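Local coordinates for protein glycoside Hydrolase (Bacteroides uniformis, PDB 5T99) that acts as a family 2 glycoside hydrolase of a human gut bacterium, probably removing terminal galactose units during the breakdown of agarose-derived sugars, at residues N310-H315 against M340-I345; M471-G476 against P528-P533; G492-S497 against F551-F556. All coordinates share one frame; numbering follows the deposited sequence.

Contact 1 (N310-H315 against M340-I345); sequences NGVCLH and MGVNAI. With EDO (1,2-ethanediol), chain Q.
G311 pairs with A344 and V312 with I345 as parallel strands, and the backbone bonds fix the register. N343 N, in the loop leading into its strand, donates to N310 O at 3.1 Å, and two residues on V312 N donates to A344 O, also at 3.1 Å. Alongside these bonds the carbonyls of N310, A344 and V312 each take a CA-H contact from the facing segment, those of V342, G311 and I345 in turn.

Side-chain polar contacts gather at the N310 end. With chi1 at 71°, CG of N343 stands between its own N and carbonyl carbon, and OD1 receives a weak bond from N310 N (2.8 Å, 130° at the hydrogen); ND2 is held by R308 O. N310 ND2 makes another weak bond, 3.4 Å long, to G341 O. G341 itself closes helix 327-339 with a Schellman motif.

Apolar contacts form on the face that carries V312 and I345. V312 CG1 meets V342 CG2 at 3.5 Å, the two valines crossing at about a right angle, while M340 CE touches the same CG1 more loosely. V312 CG2 lies alongside I345 CD1 (3.9 Å), which also reaches L314 CD1. M337 and L334 of the helix pack onto this row. Strand 305-313, helix 327-339 and strand 344-346 thus form a beta-alpha-beta unit of the TIM barrel.

Contact 2 (M471-G476 against P528-P533); sequences MNYKPG and PKWAYP. With GIF (D-galacto-isofagomine), chain C.
W530 and Y473 meet directly beside the bound galacto-isofagomine. The edge of the indole is turned to the phenol, with CD1 of W530 3.6 Å above the centre of the Y473 ring and the planes at 55°: an edge-to-face pair. The next atom of the five-membered ring, W530 NE1, donates in the indole plane to the ligand's hydroxymethyl oxygen, GIF O, at 3.0 Å (146° at the hydrogen). Y473 approaches the ring of the ligand more loosely, its OH lying 3.9 Å from GIF C3, and uses that OH for E494 and S497.

A second layer positions these two rings. W530 belongs to a type I turn from P528 to A531, and CB of P528 lies over one indole face, toward its rim. With chi1 at 54°, CG of W530 sits between its backbone N and carbonyl carbon, bringing the indole to the phenol. A water donates to both Y473 O and W530 O, 2.7 Å from each, bridging the two carbonyls. The edge of Y532 comes up against Y473, CE2 lying 4.0 Å from Y473 CB.

Farther out, P475 lies over a face of Y532 in a CH-pi contact, CG 3.9 Å from the ring centroid. The hydroxyl of Y532 is bonded to E537 of helix 534-543, which also packs on P475. K474 reaches back so that NZ donates to N472 O at 3.0 Å; N452 O is a further partner of this NZ. The loop after strand 468-472 and the long loop before helix 534-543 together form one wall of the pocket that holds galacto-isofagomine, probably the site for a galactose unit, at the mouth of the TIM barrel on the side of the hydroxymethyl group.

Contact 3 (G492-S497 against F551-F556); sequences GSETSS and FIWTGF. With GIF (D-galacto-isofagomine), chain C.
The indole of W553 carries E494 OE2 and GIF C1 on one face, each 3.4 Å above its plane and offset toward the rim, and T554 CG2 on the opposite face, 3.2 Å above the centre. E494 runs alongside the indole, its carboxylate turned 33° from the ring plane. The F551 ring instead presents an edge, in plane, to G492 O.

OE2 of E494 takes a hydrogen bond from GIF N at 2.6 Å. Its other oxygen, OE1, is in a salt bridge with R346, so both ends of the carboxylate are fixed. S497 OG shares a hydrogen bond with GIF O (2.9 Å) and also lies 3.4 Å from W553 CD1. Y473 OH is bonded to both E494 OE2 and S497 OG. At the indole nitrogen, Y558 OH is the partner.

Behind the pocket the backbones run parallel. W553 N donates to T495 O in the carbonyl plane (2.9 Å, 165° at the hydrogen), and the same oxygen accepts S497 N, so two donors hold it. T495 N to F551 O and F551 N to G492 O are weak bonds.

The peptide between W553 and T554 is cis, as is familiar for the tryptophan at the last barrel strand in clan GH-A glycosidases. This tryptophan floor, with a glutamate at the ring nitrogen that stands in place of the anomeric carbon, is consistent with the nucleophile side of a retaining active site.

All three contacts reach the same barrel sheet. Contacts 1 and 3 have centres about 8 Å apart and join where strands 305-313 and 549-552 pair: C313 N reaches I552 O at 2.9 Å, and H315 and C313 pack on W553. Contact 2 lies about 10 Å from contact 3, centre to centre, linked by N472 OD1 to S493 OG and by Y473 OH to E494 OE2, each 2.5 Å. Contacts 1 and 2 do not touch; their centres are about 17 Å apart. Contacts 2 and 3 both hold galacto-isofagomine and share its hydroxymethyl oxygen. In contact 1 the L314 side chain is about 11 Å from the ligand, while H315 comes nearer to it.

Contact 1 (N310-H315 against M340-I345)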
loop_
_atom_site.group_PDB
_atom_site.type_symbol
_atom_site.label_atom_id
_atom_site.label_comp_id
_atom_site.label_asym_id
_atom_site.label_seq_id
_atom_site.Cartn_x
_atom_site.Cartn_y
_atom_site.Cartn_z
ATOM N N ASN A 310 -6.640 4.625 13.487
ATOM C CA ASN A 310 -6.848 3.185 13.370
ATOM C C ASN A 310 -6.053 2.743 12.160
ATOM O O ASN A 310 -6.605 2.582 11.070
ATOM C CB ASN A 310 -8.319 2.867 13.134
ATOM C CG ASN A 310 -9.191 3.272 14.286
ATOM O OD1 ASN A 310 -8.727 3.414 15.414
ATOM N ND2 ASN A 310 -10.469 3.471 14.009
ATOM N N GLY A 311 -4.751 2.536 12.360
ATOM C CA GLY A 311 -3.799 2.438 11.255
ATOM C C GLY A 311 -3.235 1.061 11.017
ATOM O O GLY A 311 -3.286 0.201 11.886
ATOM N N VAL A 312 -2.675 0.876 9.827
ATOM C CA VAL A 312 -1.966 -0.343 9.476
ATOM C C VAL A 312 -0.692 -0.002 8.706
ATOM O O VAL A 312 -0.647 0.988 7.957
ATOM C CB VAL A 312 -2.841 -1.328 8.659
ATOM C CG1 VAL A 312 -4.138 -1.614 9.391
ATOM C CG2 VAL A 312 -3.137 -0.801 7.268
ATOM N N CYS A 313 0.343 -0.811 8.929
ATOM C CA CYS A 313 1.509 -0.812 8.075
ATOM C C CYS A 313 1.224 -1.787 6.969
ATOM O O CYS A 313 0.596 -2.823 7.208
ATOM C CB CYS A 313 2.756 -1.256 8.840
ATOM S SG CYS A 313 3.162 -0.166 10.207
ATOM N N LEU A 314 1.694 -1.471 5.768
ATOM C CA LEU A 314 1.571 -2.357 4.611
ATOM C C LEU A 314 2.871 -2.332 3.836
ATOM O O LEU A 314 3.435 -1.245 3.609
ATOM C CB LEU A 314 0.445 -1.888 3.681
ATOM C CG LEU A 314 -1.008 -2.024 4.133
ATOM C CD1 LEU A 314 -1.940 -1.361 3.130
ATOM C CD2 LEU A 314 -1.378 -3.481 4.291
ATOM N N HIS A 315 3.351 -3.514 3.435
ATOM C CA HIS A 315 4.428 -3.597 2.456
ATOM C C HIS A 315 3.848 -3.532 1.063
ATOM O O HIS A 315 2.666 -3.767 0.867
ATOM C CB HIS A 315 5.313 -4.832 2.649
ATOM C CG HIS A 315 6.417 -4.622 3.639
ATOM N ND1 HIS A 315 7.380 -3.646 3.481
ATOM C CD2 HIS A 315 6.705 -5.250 4.808
ATOM C CE1 HIS A 315 8.207 -3.676 4.512
ATOM N NE2 HIS A 315 7.822 -4.644 5.328
ATOM N N MET A 340 -12.268 -3.291 7.842
ATOM C CA MET A 340 -11.750 -3.507 9.206
ATOM C C MET A 340 -11.857 -2.270 10.125
ATOM O O MET A 340 -11.663 -2.400 11.327
ATOM C CB MET A 340 -10.279 -3.971 9.144
ATOM C CG MET A 340 -9.824 -4.798 10.336
ATOM S SD MET A 340 -8.256 -5.647 10.068
ATOM C CE MET A 340 -7.140 -4.303 10.477
ATOM N N GLY A 341 -12.141 -1.082 9.572
ATOM C CA GLY A 341 -12.172 0.169 10.344
ATOM C C GLY A 341 -10.889 0.986 10.226
ATOM O O GLY A 341 -10.679 1.937 10.992
ATOM N N VAL A 342 -10.040 0.633 9.254
ATOM C CA VAL A 342 -8.780 1.335 9.023
ATOM C C VAL A 342 -9.056 2.694 8.382
ATOM O O VAL A 342 -9.751 2.772 7.356
ATOM C CB VAL A 342 -7.844 0.523 8.106
ATOM C CG1 VAL A 342 -6.580 1.301 7.745
ATOM C CG2 VAL A 342 -7.467 -0.795 8.773
ATOM N N ASN A 343 -8.519 3.749 8.989
ATOM C CA ASN A 343 -8.569 5.095 8.412
ATOM C C ASN A 343 -7.181 5.669 8.093
ATOM O O ASN A 343 -7.070 6.828 7.682
ATOM C CB ASN A 343 -9.309 6.037 9.366
ATOM C CG ASN A 343 -8.512 6.341 10.617
ATOM O OD1 ASN A 343 -7.697 5.529 11.043
ATOM N ND2 ASN A 343 -8.738 7.513 11.209
ATOM N N ALA A 344 -6.124 4.881 8.288
ATOM C CA ALA A 344 -4.759 5.397 8.171
ATOM C C ALA A 344 -3.753 4.330 7.760
ATOM O O ALA A 344 -3.895 3.171 8.120
ATOM C CB ALA A 344 -4.342 6.038 9.477
ATOM N N ILE A 345 -2.747 4.747 6.995
ATOM C CA ILE A 345 -1.735 3.851 6.446
ATOM C C ILE A 345 -0.352 4.400 6.792
ATOM O O ILE A 345 -0.113 5.593 6.659
ATOM C CB ILE A 345 -1.822 3.738 4.901
ATOM C CG1 ILE A 345 -3.250 3.436 4.417
ATOM C CG2 ILE A 345 -0.848 2.680 4.386
ATOM C CD1 ILE A 345 -3.788 2.066 4.780
HETATM C C1 EDO Q . 1.982 0.501 -0.189
HETATM O O1 EDO Q . 3.305 0.263 -0.656
HETATM C C2 EDO Q . 1.922 0.343 1.324
HETATM O O2 EDO Q . 3.019 1.013 1.958
#

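Contact 2 (M471-G476 against P528-P533)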
loop_
_atom_site.group_PDB
_atom_site.type_symbol
_atom_site.label_atom_id
_atom_site.label_comp_id
_atom_site.label_asym_id
_atom_site.label_seq_id
_atom_site.Cartn_x
_atom_site.Cartn_y
_atom_site.Cartn_z
ATOM N N MET A 471 6.347 5.633 18.472
ATOM C CA MET A 471 6.934 4.517 19.231
ATOM C C MET A 471 6.558 3.161 18.631
ATOM O O MET A 471 5.380 2.891 18.377
ATOM C CB MET A 471 6.471 4.561 20.686
ATOM C CG MET A 471 6.861 5.831 21.408
ATOM S SD MET A 471 6.368 5.800 23.130
ATOM C CE MET A 471 7.734 4.911 23.843
ATOM N N ASN A 472 7.560 2.312 18.419
ATOM C CA ASN A 472 7.342 0.937 17.969
ATOM C C ASN A 472 7.361 -0.027 19.145
ATOM O O ASN A 472 8.393 -0.188 19.789
ATOM C CB ASN A 472 8.414 0.529 16.968
ATOM C CG ASN A 472 8.269 1.231 15.647
ATOM O OD1 ASN A 472 7.580 2.253 15.545
ATOM N ND2 ASN A 472 8.894 0.672 14.610
ATOM N N TYR A 473 6.211 -0.640 19.425
ATOM C CA TYR A 473 6.052 -1.730 20.417
ATOM C C TYR A 473 6.380 -1.345 21.860
ATOM O O TYR A 473 7.091 -2.079 22.555
ATOM C CB TYR A 473 6.851 -2.959 19.996
ATOM C CG TYR A 473 6.600 -3.354 18.563
ATOM C CD1 TYR A 473 5.404 -3.981 18.185
ATOM C CD2 TYR A 473 7.549 -3.093 17.575
ATOM C CE1 TYR A 473 5.170 -4.344 16.864
ATOM C CE2 TYR A 473 7.318 -3.450 16.261
ATOM C CZ TYR A 473 6.128 -4.079 15.919
ATOM O OH TYR A 473 5.913 -4.423 14.629
ATOM N N LYS A 474 5.843 -0.207 22.309
ATOM C CA LYS A 474 6.131 0.304 23.656
ATOM C C LYS A 474 4.895 0.756 24.457
ATOM O O LYS A 474 4.976 1.749 25.201
ATOM C CB LYS A 474 7.125 1.477 23.548
ATOM C CG LYS A 474 8.446 1.141 22.884
ATOM C CD LYS A 474 9.304 0.215 23.736
ATOM C CE LYS A 474 10.593 -0.131 23.008
ATOM N NZ LYS A 474 10.361 -1.037 21.846
ATOM N N PRO A 475 3.763 0.029 24.351
ATOM C CA PRO A 475 2.557 0.457 25.089
ATOM C C PRO A 475 2.764 0.511 26.600
ATOM O O PRO A 475 2.204 1.384 27.259
ATOM C CB PRO A 475 1.510 -0.594 24.707
ATOM C CG PRO A 475 2.298 -1.811 24.354
ATOM C CD PRO A 475 3.576 -1.300 23.735
ATOM N N GLY A 476 3.603 -0.384 27.124
ATOM C CA GLY A 476 4.006 -0.359 28.528
ATOM C C GLY A 476 4.751 0.893 28.960
ATOM O O GLY A 476 4.753 1.234 30.151
ATOM N N PRO A 528 6.911 -12.675 18.068
ATOM C CA PRO A 528 8.304 -12.450 18.502
ATOM C C PRO A 528 8.417 -11.793 19.888
ATOM O O PRO A 528 7.400 -11.411 20.474
ATOM C CB PRO A 528 8.873 -11.521 17.413
ATOM C CG PRO A 528 7.690 -10.983 16.671
ATOM C CD PRO A 528 6.632 -12.036 16.767
ATOM N N LYS A 529 9.642 -11.652 20.397
ATOM C CA LYS A 529 9.892 -11.226 21.788
ATOM C C LYS A 529 9.223 -9.895 22.170
ATOM O O LYS A 529 8.756 -9.732 23.284
ATOM C CB LYS A 529 11.404 -11.149 22.071
ATOM N N TRP A 530 9.150 -8.972 21.216
ATOM C CA TRP A 530 8.576 -7.629 21.425
ATOM C C TRP A 530 7.070 -7.572 21.142
ATOM O O TRP A 530 6.442 -6.529 21.336
ATOM C CB TRP A 530 9.286 -6.605 20.526
ATOM C CG TRP A 530 9.288 -6.993 19.073
ATOM C CD1 TRP A 530 8.329 -6.701 18.131
ATOM C CD2 TRP A 530 10.283 -7.782 18.400
ATOM N NE1 TRP A 530 8.677 -7.249 16.915
ATOM C CE2 TRP A 530 9.869 -7.915 17.049
ATOM C CE3 TRP A 530 11.493 -8.384 18.809
ATOM C CZ2 TRP A 530 10.625 -8.621 16.096
ATOM C CZ3 TRP A 530 12.240 -9.103 17.867
ATOM C CH2 TRP A 530 11.798 -9.214 16.522
ATOM N N ALA A 531 6.496 -8.675 20.670
ATOM C CA ALA A 531 5.118 -8.686 20.241
ATOM C C ALA A 531 4.164 -8.781 21.418
ATOM O O ALA A 531 4.566 -9.049 22.551
ATOM C CB ALA A 531 4.873 -9.823 19.263
ATOM N N TYR A 532 2.893 -8.538 21.128
ATOM C CA TYR A 532 1.828 -8.650 22.114
ATOM C C TYR A 532 0.487 -8.639 21.389
ATOM O O TYR A 532 0.401 -8.113 20.277
ATOM C CB TYR A 532 1.894 -7.497 23.131
ATOM C CG TYR A 532 2.065 -6.130 22.504
ATOM C CD1 TYR A 532 0.958 -5.381 22.115
ATOM C CD2 TYR A 532 3.329 -5.589 22.292
ATOM C CE1 TYR A 532 1.101 -4.134 21.536
ATOM C CE2 TYR A 532 3.485 -4.331 21.711
ATOM C CZ TYR A 532 2.359 -3.609 21.331
ATOM O OH TYR A 532 2.470 -2.369 20.744
ATOM N N PRO A 533 -0.567 -9.207 22.005
ATOM C CA PRO A 533 -1.856 -9.239 21.306
ATOM C C PRO A 533 -2.464 -7.843 21.152
ATOM O O PRO A 533 -2.135 -6.961 21.925
ATOM C CB PRO A 533 -2.747 -10.109 22.213
ATOM C CG PRO A 533 -1.837 -10.717 23.220
ATOM C CD PRO A 533 -0.666 -9.790 23.352
HETATM C C GIF C . 10.068 -3.443 11.633
HETATM N N GIF C . 9.671 -3.755 12.998
HETATM O O GIF C . 8.014 -7.710 13.993
HETATM C C1 GIF C . 9.262 -4.273 10.654
HETATM O O1 GIF C . 10.592 -6.259 10.905
HETATM C C2 GIF C . 9.265 -5.751 11.035
HETATM O O2 GIF C . 9.810 -4.119 9.347
HETATM C C3 GIF C . 8.769 -5.966 12.462
HETATM C C4 GIF C . 9.589 -5.135 13.444
HETATM C C5 GIF C . 8.829 -7.446 12.843
HETATM O O HOH W 1 7.440 -4.712 23.106
#

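Contact 3 (G492-S497 against F551-F556)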
loop_
_atom_site.group_PDB
_atom_site.type_symbol
_atom_site.label_atom_id
_atom_site.label_comp_id
_atom_site.label_asym_id
_atom_site.label_seq_id
_atom_site.Cartn_x
_atom_site.Cartn_y
_atom_site.Cartn_z
ATOM N N GLY A 492 1.613 5.486 18.271
ATOM C CA GLY A 492 2.224 4.176 18.100
ATOM C C GLY A 492 2.504 3.955 16.634
ATOM O O GLY A 492 1.599 3.614 15.867
ATOM N N SER A 493 3.754 4.151 16.225
ATOM C CA SER A 493 4.119 3.991 14.808
ATOM C C SER A 493 4.129 2.542 14.335
ATOM O O SER A 493 4.013 2.290 13.137
ATOM C CB SER A 493 5.446 4.676 14.493
ATOM O OG SER A 493 6.388 4.498 15.529
ATOM N N GLU A 494 4.268 1.593 15.255
ATOM C CA GLU A 494 4.211 0.168 14.906
ATOM C C GLU A 494 3.730 -0.603 16.137
ATOM O O GLU A 494 4.248 -0.396 17.243
ATOM C CB GLU A 494 5.576 -0.320 14.421
ATOM C CG GLU A 494 5.542 -1.229 13.215
ATOM C CD GLU A 494 6.927 -1.740 12.859
ATOM O OE1 GLU A 494 7.694 -0.970 12.255
ATOM O OE2 GLU A 494 7.250 -2.914 13.183
ATOM N N THR A 495 2.713 -1.449 15.975
ATOM C CA THR A 495 2.073 -2.070 17.136
ATOM C C THR A 495 1.705 -3.540 16.913
ATOM O O THR A 495 1.528 -3.999 15.776
ATOM C CB THR A 495 0.825 -1.275 17.596
ATOM O OG1 THR A 495 -0.178 -1.263 16.568
ATOM C CG2 THR A 495 1.184 0.164 17.939
ATOM N N SER A 496 1.591 -4.243 18.036
ATOM C CA SER A 496 1.212 -5.650 18.127
ATOM C C SER A 496 2.318 -6.595 17.647
ATOM O O SER A 496 3.047 -7.105 18.463
ATOM C CB SER A 496 -0.136 -5.942 17.438
ATOM O OG SER A 496 -0.605 -7.228 17.791
ATOM N N SER A 497 2.456 -6.794 16.336
ATOM C CA SER A 497 3.265 -7.894 15.761
ATOM C C SER A 497 2.833 -9.306 16.221
ATOM O O SER A 497 3.615 -10.256 16.167
ATOM C CB SER A 497 4.779 -7.661 15.962
ATOM O OG SER A 497 5.348 -7.067 14.809
ATOM N N PHE A 551 -0.426 2.017 14.427
ATOM C CA PHE A 551 -0.258 1.486 13.095
ATOM C C PHE A 551 0.229 0.042 13.243
ATOM O O PHE A 551 1.376 -0.193 13.624
ATOM C CB PHE A 551 0.720 2.366 12.316
ATOM C CG PHE A 551 0.140 3.709 11.906
ATOM C CD1 PHE A 551 -0.450 3.876 10.658
ATOM C CD2 PHE A 551 0.178 4.801 12.775
ATOM C CE1 PHE A 551 -0.981 5.104 10.279
ATOM C CE2 PHE A 551 -0.362 6.025 12.407
ATOM C CZ PHE A 551 -0.946 6.179 11.159
ATOM N N ILE A 552 -0.648 -0.928 12.963
ATOM C CA ILE A 552 -0.380 -2.316 13.353
ATOM C C ILE A 552 0.594 -2.936 12.390
ATOM O O ILE A 552 0.642 -2.528 11.246
ATOM C CB ILE A 552 -1.669 -3.174 13.453
ATOM C CG1 ILE A 552 -2.168 -3.611 12.063
ATOM C CG2 ILE A 552 -2.727 -2.445 14.284
ATOM C CD1 ILE A 552 -3.463 -4.383 12.079
ATOM N N TRP A 553 1.374 -3.906 12.870
ATOM C CA TRP A 553 2.258 -4.709 12.018
ATOM C C TRP A 553 1.658 -6.120 11.815
ATOM O O TRP A 553 1.875 -6.981 12.660
ATOM C CB TRP A 553 3.667 -4.820 12.642
ATOM C CG TRP A 553 4.612 -5.372 11.637
ATOM C CD1 TRP A 553 4.984 -6.675 11.469
ATOM C CD2 TRP A 553 5.214 -4.639 10.572
ATOM N NE1 TRP A 553 5.806 -6.793 10.368
ATOM C CE2 TRP A 553 5.958 -5.554 9.799
ATOM C CE3 TRP A 553 5.191 -3.288 10.195
ATOM C CZ2 TRP A 553 6.686 -5.155 8.672
ATOM C CZ3 TRP A 553 5.904 -2.895 9.095
ATOM C CH2 TRP A 553 6.650 -3.820 8.338
ATOM N N THR A 554 0.904 -6.418 10.754
ATOM C CA THR A 554 0.569 -5.580 9.613
ATOM C C THR A 554 -0.893 -5.799 9.253
ATOM O O THR A 554 -1.533 -6.724 9.758
ATOM C CB THR A 554 1.389 -5.994 8.380
ATOM O OG1 THR A 554 1.217 -7.395 8.131
ATOM C CG2 THR A 554 2.848 -5.730 8.605
ATOM N N GLY A 555 -1.409 -4.973 8.349
ATOM C CA GLY A 555 -2.780 -5.109 7.856
ATOM C C GLY A 555 -2.988 -6.329 6.978
ATOM O O GLY A 555 -3.963 -7.058 7.140
ATOM N N PHE A 556 -2.061 -6.529 6.045
ATOM C CA PHE A 556 -2.021 -7.695 5.150
ATOM C C PHE A 556 -0.712 -8.413 5.421
ATOM O O PHE A 556 0.298 -7.765 5.749
ATOM C CB PHE A 556 -2.018 -7.267 3.665
ATOM C CG PHE A 556 -3.364 -7.345 2.979
ATOM C CD1 PHE A 556 -3.512 -8.065 1.787
ATOM C CD2 PHE A 556 -4.477 -6.681 3.492
ATOM C CE1 PHE A 556 -4.739 -8.117 1.127
ATOM C CE2 PHE A 556 -5.712 -6.740 2.834
ATOM C CZ PHE A 556 -5.838 -7.457 1.655
HETATM C C GIF C . 10.068 -3.443 11.633
HETATM N N GIF C . 9.671 -3.755 12.998
HETATM O O GIF C . 8.014 -7.710 13.993
HETATM C C1 GIF C . 9.262 -4.273 10.654
HETATM O O1 GIF C . 10.592 -6.259 10.905
HETATM C C2 GIF C . 9.265 -5.751 11.035
HETATM O O2 GIF C . 9.810 -4.119 9.347
HETATM C C3 GIF C . 8.769 -5.966 12.462
HETATM C C4 GIF C . 9.589 -5.135 13.444
HETATM C C5 GIF C . 8.829 -7.446 12.843
#